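Local coordinates for protein probable arylamine n-acetyl transferase (Mycobacterium abscessus, PDB 4GUZ) that probably transfers an acetyl group from acetyl-coenzyme A to arylamine substrates, at residues 125-129 / 141-145; 221-225 / 261-267; 177-181 / 241-247. One frame throughout, in Å; residues are numbered along the deposited sequence.

Contact 1 of 3, residues 125-129 / 141-145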
loop_
_atom_site.group_PDB
_atom_site.type_symbol
_atom_site.label_atom_id
_atom_site.label_comp_id
_atom_site.label_asym_id
_atom_site.label_seq_id
_atom_site.Cartn_x
_atom_site.Cartn_y
_atom_site.Cartn_z
ATOM N N ALA A 125 2.968 3.664 25.791
ATOM C CA ALA A 125 1.607 4.180 25.983
ATOM C C ALA A 125 0.942 4.603 24.642
ATOM O O ALA A 125 -0.144 5.184 24.668
ATOM C CB ALA A 125 1.632 5.362 26.947
ATOM N N GLU A 126 1.563 4.281 23.488
ATOM C CA GLU A 126 1.081 4.759 22.177
ATOM C C GLU A 126 0.724 3.671 21.126
ATOM O O GLU A 126 1.075 2.496 21.244
ATOM C CB GLU A 126 2.156 5.672 21.566
ATOM C CG GLU A 126 2.748 6.691 22.539
ATOM C CD GLU A 126 3.588 7.785 21.920
ATOM O OE1 GLU A 126 4.825 7.611 21.833
ATOM O OE2 GLU A 126 3.016 8.843 21.572
ATOM N N GLN A 127 0.044 4.126 20.066
ATOM C CA GLN A 127 -0.336 3.358 18.885
ATOM C C GLN A 127 0.145 4.094 17.629
ATOM O O GLN A 127 0.056 5.320 17.554
ATOM C CB GLN A 127 -1.840 3.106 18.865
ATOM C CG GLN A 127 -2.246 2.041 19.889
ATOM C CD GLN A 127 -3.672 1.605 19.744
ATOM O OE1 GLN A 127 -3.941 0.484 19.339
ATOM N NE2 GLN A 127 -4.610 2.474 20.090
ATOM N N TRP A 128 0.691 3.338 16.674
ATOM C CA TRP A 128 1.277 3.842 15.440
ATOM C C TRP A 128 0.650 3.199 14.226
ATOM O O TRP A 128 0.735 1.983 14.049
ATOM C CB TRP A 128 2.791 3.575 15.446
ATOM C CG TRP A 128 3.495 4.367 16.505
ATOM C CD1 TRP A 128 3.699 4.002 17.801
ATOM C CD2 TRP A 128 4.017 5.697 16.372
ATOM N NE1 TRP A 128 4.341 5.011 18.481
ATOM C CE2 TRP A 128 4.531 6.073 17.636
ATOM C CE3 TRP A 128 4.096 6.613 15.312
ATOM C CZ2 TRP A 128 5.147 7.312 17.860
ATOM C CZ3 TRP A 128 4.696 7.842 15.539
ATOM C CH2 TRP A 128 5.221 8.178 16.800
ATOM N N LEU A 129 0.067 4.027 13.355
ATOM C CA LEU A 129 -0.533 3.538 12.121
ATOM C C LEU A 129 0.549 3.302 11.084
ATOM O O LEU A 129 1.297 4.232 10.764
ATOM C CB LEU A 129 -1.570 4.553 11.597
ATOM C CG LEU A 129 -2.218 4.201 10.242
ATOM C CD1 LEU A 129 -3.023 2.938 10.343
ATOM C CD2 LEU A 129 -3.014 5.390 9.696
ATOM N N PRO A 141 5.543 5.831 10.096
ATOM C CA PRO A 141 4.366 5.509 10.921
ATOM C C PRO A 141 3.744 6.793 11.445
ATOM O O PRO A 141 4.446 7.791 11.613
ATOM C CB PRO A 141 4.942 4.664 12.069
ATOM C CG PRO A 141 6.306 4.277 11.631
ATOM C CD PRO A 141 6.792 5.311 10.712
ATOM N N ILE A 142 2.448 6.787 11.671
ATOM C CA ILE A 142 1.739 7.976 12.134
ATOM C C ILE A 142 1.182 7.696 13.513
ATOM O O ILE A 142 0.454 6.711 13.690
ATOM C CB ILE A 142 0.629 8.380 11.104
ATOM C CG1 ILE A 142 1.250 8.870 9.764
ATOM C CG2 ILE A 142 -0.326 9.431 11.683
ATOM C CD1 ILE A 142 0.240 9.080 8.602
ATOM N N ARG A 143 1.508 8.568 14.480
ATOM C CA ARG A 143 1.023 8.502 15.872
ATOM C C ARG A 143 -0.480 8.588 15.891
ATOM O O ARG A 143 -1.045 9.562 15.401
ATOM C CB ARG A 143 1.625 9.658 16.700
ATOM C CG ARG A 143 1.364 9.590 18.188
ATOM C CD ARG A 143 2.140 10.683 18.887
ATOM N NE ARG A 143 3.361 10.139 19.471
ATOM C CZ ARG A 143 4.581 10.627 19.292
ATOM N NH1 ARG A 143 4.773 11.699 18.532
ATOM N NH2 ARG A 143 5.625 10.041 19.864
ATOM N N LEU A 144 -1.135 7.571 16.445
ATOM C CA LEU A 144 -2.585 7.570 16.508
ATOM C C LEU A 144 -3.025 8.482 17.631
ATOM O O LEU A 144 -2.841 8.185 18.811
ATOM C CB LEU A 144 -3.141 6.151 16.659
ATOM C CG LEU A 144 -4.612 5.948 16.338
ATOM C CD1 LEU A 144 -4.870 5.961 14.823
ATOM C CD2 LEU A 144 -5.080 4.634 16.909
ATOM N N VAL A 145 -3.512 9.643 17.237
ATOM C CA VAL A 145 -4.018 10.704 18.114
ATOM C C VAL A 145 -5.392 11.070 17.587
ATOM O O VAL A 145 -5.723 10.694 16.457
ATOM C CB VAL A 145 -3.061 11.937 18.209
ATOM C CG1 VAL A 145 -1.781 11.595 18.963
ATOM C CG2 VAL A 145 -2.750 12.536 16.841
HETATM O O HOH W 1 -1.093 6.815 20.410
#

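Contact 2 of 3, residues 221-225 / 261-267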
loop_
_atom_site.group_PDB
_atom_site.type_symbol
_atom_site.label_atom_id
_atom_site.label_comp_id
_atom_site.label_asym_id
_atom_site.label_seq_id
_atom_site.Cartn_x
_atom_site.Cartn_y
_atom_site.Cartn_z
ATOM N N PHE A 221 -3.167 -0.024 -12.467
ATOM C CA PHE A 221 -2.926 1.043 -11.499
ATOM C C PHE A 221 -1.579 0.753 -10.895
ATOM O O PHE A 221 -1.396 -0.300 -10.287
ATOM C CB PHE A 221 -4.032 1.158 -10.442
ATOM C CG PHE A 221 -4.176 2.555 -9.869
ATOM C CD1 PHE A 221 -4.780 3.569 -10.604
ATOM C CD2 PHE A 221 -3.735 2.847 -8.583
ATOM C CE1 PHE A 221 -4.906 4.861 -10.073
ATOM C CE2 PHE A 221 -3.915 4.127 -8.031
ATOM C CZ PHE A 221 -4.496 5.123 -8.779
ATOM N N VAL A 222 -0.608 1.618 -11.173
ATOM C CA VAL A 222 0.777 1.437 -10.729
ATOM C C VAL A 222 1.210 2.708 -10.008
ATOM O O VAL A 222 0.864 3.808 -10.437
ATOM C CB VAL A 222 1.681 1.079 -11.945
ATOM C CG1 VAL A 222 3.119 0.853 -11.517
ATOM C CG2 VAL A 222 1.148 -0.156 -12.682
ATOM N N GLN A 223 1.899 2.566 -8.861
ATOM C CA GLN A 223 2.238 3.761 -8.083
ATOM C C GLN A 223 3.650 3.718 -7.554
ATOM O O GLN A 223 4.198 2.640 -7.341
ATOM C CB GLN A 223 1.253 3.919 -6.905
ATOM C CG GLN A 223 -0.248 3.954 -7.290
ATOM C CD GLN A 223 -1.082 4.226 -6.075
ATOM O OE1 GLN A 223 -1.023 5.309 -5.506
ATOM N NE2 GLN A 223 -1.845 3.228 -5.609
ATOM N N GLN A 224 4.238 4.909 -7.330
ATOM C CA GLN A 224 5.572 5.043 -6.747
ATOM C C GLN A 224 5.639 6.371 -6.025
ATOM O O GLN A 224 5.176 7.369 -6.562
ATOM C CB GLN A 224 6.682 4.926 -7.834
ATOM C CG GLN A 224 8.124 5.098 -7.296
ATOM C CD GLN A 224 9.087 5.262 -8.451
ATOM O OE1 GLN A 224 9.508 4.288 -9.105
ATOM N NE2 GLN A 224 9.393 6.508 -8.782
ATOM N N ILE A 225 6.191 6.392 -4.794
ATOM C CA ILE A 225 6.316 7.644 -4.045
ATOM C C ILE A 225 7.770 7.792 -3.570
ATOM O O ILE A 225 8.478 6.803 -3.348
ATOM C CB ILE A 225 5.262 7.765 -2.896
ATOM C CG1 ILE A 225 5.155 9.214 -2.340
ATOM C CG2 ILE A 225 5.470 6.702 -1.808
ATOM C CD1 ILE A 225 3.899 9.571 -1.458
ATOM N N LEU A 261 6.694 1.252 -17.581
ATOM C CA LEU A 261 6.696 0.278 -16.481
ATOM C C LEU A 261 8.126 -0.133 -16.111
ATOM O O LEU A 261 8.469 -0.153 -14.932
ATOM C CB LEU A 261 5.851 -0.959 -16.834
ATOM C CG LEU A 261 4.332 -0.781 -16.720
ATOM C CD1 LEU A 261 3.608 -1.984 -17.287
ATOM C CD2 LEU A 261 3.903 -0.534 -15.267
ATOM N N ARG A 262 8.988 -0.374 -17.120
ATOM C CA ARG A 262 10.384 -0.754 -16.893
ATOM C C ARG A 262 11.247 0.444 -16.462
ATOM O O ARG A 262 11.926 0.357 -15.441
ATOM C CB ARG A 262 10.949 -1.401 -18.172
ATOM C CG ARG A 262 12.452 -1.688 -18.162
ATOM C CD ARG A 262 12.953 -2.181 -19.518
ATOM N NE ARG A 262 12.875 -1.154 -20.566
ATOM C CZ ARG A 262 12.028 -1.185 -21.590
ATOM N NH1 ARG A 262 11.186 -2.202 -21.735
ATOM N NH2 ARG A 262 12.024 -0.206 -22.484
ATOM N N GLU A 263 11.253 1.536 -17.250
ATOM C CA GLU A 263 12.115 2.697 -17.016
ATOM C C GLU A 263 11.771 3.477 -15.742
ATOM O O GLU A 263 12.683 3.853 -15.007
ATOM C CB GLU A 263 12.078 3.660 -18.210
ATOM C CG GLU A 263 12.581 3.075 -19.527
ATOM C CD GLU A 263 12.049 3.726 -20.797
ATOM O OE1 GLU A 263 10.947 4.324 -20.762
ATOM O OE2 GLU A 263 12.720 3.595 -21.847
ATOM N N ILE A 264 10.476 3.760 -15.506
ATOM C CA ILE A 264 10.056 4.567 -14.363
ATOM C C ILE A 264 9.802 3.693 -13.137
ATOM O O ILE A 264 10.238 4.053 -12.045
ATOM C CB ILE A 264 8.797 5.433 -14.723
ATOM C CG1 ILE A 264 9.083 6.490 -15.841
ATOM C CG2 ILE A 264 8.100 6.067 -13.488
ATOM C CD1 ILE A 264 10.135 7.578 -15.565
ATOM N N PHE A 265 9.074 2.579 -13.299
ATOM C CA PHE A 265 8.668 1.787 -12.144
ATOM C C PHE A 265 9.514 0.538 -11.864
ATOM O O PHE A 265 9.395 -0.026 -10.776
ATOM C CB PHE A 265 7.191 1.384 -12.296
ATOM C CG PHE A 265 6.237 2.554 -12.358
ATOM C CD1 PHE A 265 5.835 3.206 -11.198
ATOM C CD2 PHE A 265 5.731 2.996 -13.573
ATOM C CE1 PHE A 265 4.927 4.259 -11.248
ATOM C CE2 PHE A 265 4.814 4.048 -13.626
ATOM C CZ PHE A 265 4.419 4.677 -12.464
ATOM N N GLY A 266 10.368 0.132 -12.805
ATOM C CA GLY A 266 11.184 -1.072 -12.654
ATOM C C GLY A 266 10.366 -2.346 -12.705
ATOM O O GLY A 266 10.741 -3.344 -12.084
ATOM N N ILE A 267 9.222 -2.308 -13.426
ATOM C CA ILE A 267 8.303 -3.425 -13.595
ATOM C C ILE A 267 8.453 -3.996 -15.011
ATOM O O ILE A 267 8.363 -3.257 -15.994
ATOM C CB ILE A 267 6.836 -3.006 -13.269
ATOM C CG1 ILE A 267 6.701 -2.728 -11.756
ATOM C CG2 ILE A 267 5.805 -4.071 -13.713
ATOM C CD1 ILE A 267 5.451 -1.956 -11.284
#

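Contact 3 of 3, residues 177-181 / 241-247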
loop_
_atom_site.group_PDB
_atom_site.type_symbol
_atom_site.label_atom_id
_atom_site.label_comp_id
_atom_site.label_asym_id
_atom_site.label_seq_id
_atom_site.Cartn_x
_atom_site.Cartn_y
_atom_site.Cartn_z
ATOM N N ALA A 177 -4.802 18.989 -0.018
ATOM C CA ALA A 177 -5.527 19.268 -1.267
ATOM C C ALA A 177 -4.580 19.732 -2.379
ATOM O O ALA A 177 -3.593 20.419 -2.107
ATOM C CB ALA A 177 -6.583 20.339 -1.010
ATOM N N GLY A 178 -4.908 19.360 -3.615
ATOM C CA GLY A 178 -4.146 19.728 -4.802
ATOM C C GLY A 178 -2.705 19.287 -4.739
ATOM O O GLY A 178 -1.816 20.051 -5.120
ATOM N N ASP A 179 -2.469 18.044 -4.250
ATOM C CA ASP A 179 -1.140 17.449 -4.105
ATOM C C ASP A 179 -0.219 18.348 -3.242
ATOM O O ASP A 179 0.978 18.409 -3.486
ATOM C CB ASP A 179 -0.497 17.167 -5.485
ATOM C CG ASP A 179 -1.345 16.282 -6.374
ATOM O OD1 ASP A 179 -1.822 15.238 -5.886
ATOM O OD2 ASP A 179 -1.487 16.607 -7.566
ATOM N N GLY A 180 -0.811 19.027 -2.268
ATOM C CA GLY A 180 -0.127 19.926 -1.343
ATOM C C GLY A 180 -0.003 21.372 -1.790
ATOM O O GLY A 180 0.668 22.155 -1.114
ATOM N N SER A 181 -0.604 21.741 -2.934
ATOM C CA SER A 181 -0.487 23.106 -3.441
ATOM C C SER A 181 -1.604 24.011 -2.918
ATOM O O SER A 181 -1.552 25.228 -3.091
ATOM C CB SER A 181 -0.488 23.106 -4.967
ATOM O OG SER A 181 -1.760 22.782 -5.505
ATOM N N ILE A 241 3.593 13.705 -10.242
ATOM C CA ILE A 241 3.187 14.605 -9.164
ATOM C C ILE A 241 4.383 15.246 -8.459
ATOM O O ILE A 241 5.284 14.554 -7.989
ATOM C CB ILE A 241 2.322 13.822 -8.129
ATOM C CG1 ILE A 241 1.166 13.026 -8.815
ATOM C CG2 ILE A 241 1.793 14.744 -7.009
ATOM C CD1 ILE A 241 0.700 11.799 -8.001
ATOM N N GLN A 242 4.315 16.567 -8.319
ATOM C CA GLN A 242 5.290 17.372 -7.593
ATOM C C GLN A 242 4.587 17.884 -6.342
ATOM O O GLN A 242 3.760 18.807 -6.413
ATOM C CB GLN A 242 5.873 18.518 -8.457
ATOM C CG GLN A 242 6.858 19.416 -7.673
ATOM C CD GLN A 242 7.981 18.631 -6.999
ATOM O OE1 GLN A 242 8.701 17.855 -7.637
ATOM N NE2 GLN A 242 8.137 18.807 -5.684
ATOM N N PRO A 243 4.811 17.212 -5.203
ATOM C CA PRO A 243 4.148 17.639 -3.956
ATOM C C PRO A 243 4.391 19.114 -3.662
ATOM O O PRO A 243 5.515 19.594 -3.844
ATOM C CB PRO A 243 4.790 16.748 -2.881
ATOM C CG PRO A 243 6.055 16.257 -3.501
ATOM C CD PRO A 243 5.761 16.110 -4.959
ATOM N N GLY A 244 3.331 19.817 -3.258
ATOM C CA GLY A 244 3.382 21.255 -3.001
ATOM C C GLY A 244 3.167 22.116 -4.236
ATOM O O GLY A 244 2.994 23.336 -4.123
ATOM N N VAL A 245 3.162 21.508 -5.424
ATOM C CA VAL A 245 2.972 22.219 -6.702
ATOM C C VAL A 245 1.748 21.692 -7.466
ATOM O O VAL A 245 0.900 22.484 -7.895
ATOM C CB VAL A 245 4.246 22.155 -7.604
ATOM C CG1 VAL A 245 3.991 22.799 -8.967
ATOM C CG2 VAL A 245 5.446 22.803 -6.916
ATOM N N GLY A 246 1.712 20.386 -7.710
ATOM C CA GLY A 246 0.609 19.784 -8.453
ATOM C C GLY A 246 1.057 18.639 -9.323
ATOM O O GLY A 246 2.004 17.929 -8.979
ATOM N N ARG A 247 0.328 18.407 -10.430
ATOM C CA ARG A 247 0.646 17.298 -11.301
ATOM C C ARG A 247 0.386 17.605 -12.755
ATOM O O ARG A 247 -0.324 18.548 -13.095
ATOM C CB ARG A 247 -0.132 16.022 -10.877
ATOM C CG ARG A 247 -1.632 16.122 -10.981
ATOM C CD ARG A 247 -2.268 14.773 -10.736
ATOM N NE ARG A 247 -2.329 14.471 -9.305
ATOM C CZ ARG A 247 -2.790 13.332 -8.814
ATOM N NH1 ARG A 247 -3.219 12.374 -9.631
ATOM N NH2 ARG A 247 -2.820 13.132 -7.501
#

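Contact 1 of 3, residues 125-129 / 141-145
Glu126 and Arg143 form a salt bridge between the two strands of the hairpin. NH2 of Arg143 reaches OE1 of Glu126 at 3.2 Å, in the guanidinium plane and on the syn lone pair of that oxygen. NE of Arg143 faces OE2 of Glu126 as well, but at a modelled distance too short to be trusted. Carboxylate and guanidinium are nearly coplanar, 19° apart. The bend at chi3 of Arg143 (-100°) brings the guanidinium beside CZ2 and CH2 of Trp128.

Backbone bonds carry the antiparallel pairing. Leu129 and Ile142 are a hydrogen-bonded pair, with Leu129 N to Ile142 O at 2.7 Å and Ile142 N to Leu129 O at 2.9 Å. Leu144 N then donates to Gln127 O at 2.8 Å. Farther along, a water takes over: it accepts from Gln127 N and donates to Leu144 O (2.7 Å).

Packing follows on the face shared by Trp128 and Arg143, a non-hydrogen-bonded pair. CB of Arg143 makes a CH-pi contact over the six-membered ring of Trp128, 4.0 Å from its centroid. CH2 of the indole sits above the centre of the guanidinium, but the planes are 58° apart, which excludes a parallel stack. Pro141 CB approaches Trp128 CE3 at 3.9 Å, and helix 32-45 touches both Trp128 and Pro141. Leu129 and Ile142 point to the other face of the sheet.

With the indole over one face and the carboxylate at the edge, the orientation of the guanidinium is fixed from two directions, while the ion pair itself remains near the solvent.

Contact 2 of 3, residues 221-225 / 261-267
Val222 presses its CG1 methyl onto the face of the Phe265 ring, 3.6 Å from the centroid and only 14° off the ring normal, a well-centred CH-pi contact. With CG1 anti to the backbone N (chi1 -179°), the two methyls of Val222 reach separate partners. CG1 also meets Ile267 CD1 at 3.7 Å, while CG2 faces Leu261 CD2 at 3.8 Å. The opposite face of the Phe265 ring lies against Ile264 CG2, so the ring is clamped between two aliphatic groups. Gly266, with positive phi, is where the chain leaves helical geometry, and Ile267 after it points its CB toward strand 221-226. Leu51 of helix 51-56 touches both Leu261 and Ile267 on this buried side.

Toward Gln224 and Ile264, both partly exposed, the fit is looser. Gln224 CB stands 3.9 Å from Phe265 CD1, and the Ile264 side chain stands farther off from the strand. Tyr231 of strand 229-234 touches Gln224, Ile264 and Phe265 here.

The close apolar contacts, all centred on Val222, are methyl against methyl or aromatic ring, implying that on this side shape complementarity and burial of apolar surface hold segment 261-267 against strand 221-226.

Contact 3 of 3, residues 177-181 / 241-247
Asp179 and Arg247 meet because of how each side chain leaves its backbone. CG of Asp179 stands beside its backbone N (chi1 -56°) on a residue of positive phi, and this turns the carboxylate toward the hairpin. Arg247 starts with CG between its backbone N and carbonyl carbon (chi1 63°) and folds again at chi3 (79°), which lays NE and NH2 alongside the acid. The grip is side-on, one nitrogen to each oxygen: Arg247 NH2 to Asp179 OD1 at 2.8 Å and Arg247 NE to Asp179 OD2 at 2.9 Å. Both bonds are almost straight and lie in the guanidinium plane. OD1 offers its syn lone pair, whereas OD2 is met on the syn side but a little out of the carboxylate plane. Behind the acid, CG2 of Ile241 touches Asp179 CG at 3.6 Å, and CD1 of the same isoleucine lies over one guanidinium face toward its rim.

The arginine sits in the second strand of a beta hairpin, 237-242 and 246-251, whose turn carries a classic beta bulge: Val245 and Gly246 both face Gln242, whose O accepts from both of their backbone nitrogens. This turn docks against the loop between strands 170-176 and 185-196, joining the five-stranded sheet to the eight-stranded one.

At the tip, Gly244 N donates to Asp179 O at 2.8 Å, and Pro243 CA makes a CA-H...O contact with that oxygen. The glycines Gly180 and Gly244 bring their CA atoms to 4.1 Å. Within the loop, Gly178 O accepts from both Ser181 N and Ser181 OG, the latter at 2.8 Å, closing the turn, while Ser181 CB rests 3.3 Å from Val245 O. Beyond the salt bridge, NH1 of Arg247 donates to His239 ND1.

Contacts 2 and 3 both reach the five-stranded sheet, and their segments alternate along the chain; strand 246-251 of contact 3 is followed directly by helix 254-263 of contact 2. Their centres are 19 Å apart and their nearest atoms about 6 Å, without touching. Contact 1 belongs to the eight-stranded sheet, on the other side of the chain's centre from contact 2. Its centre is 30 Å from that of contact 2 and 26 Å from that of contact 3. Contact 1 also lies beside the probable active site: the side chain of Leu129 touches the region of the probable Cys79-His116-Asp131 triad, whose geometry is consistent with the charge relay of this family.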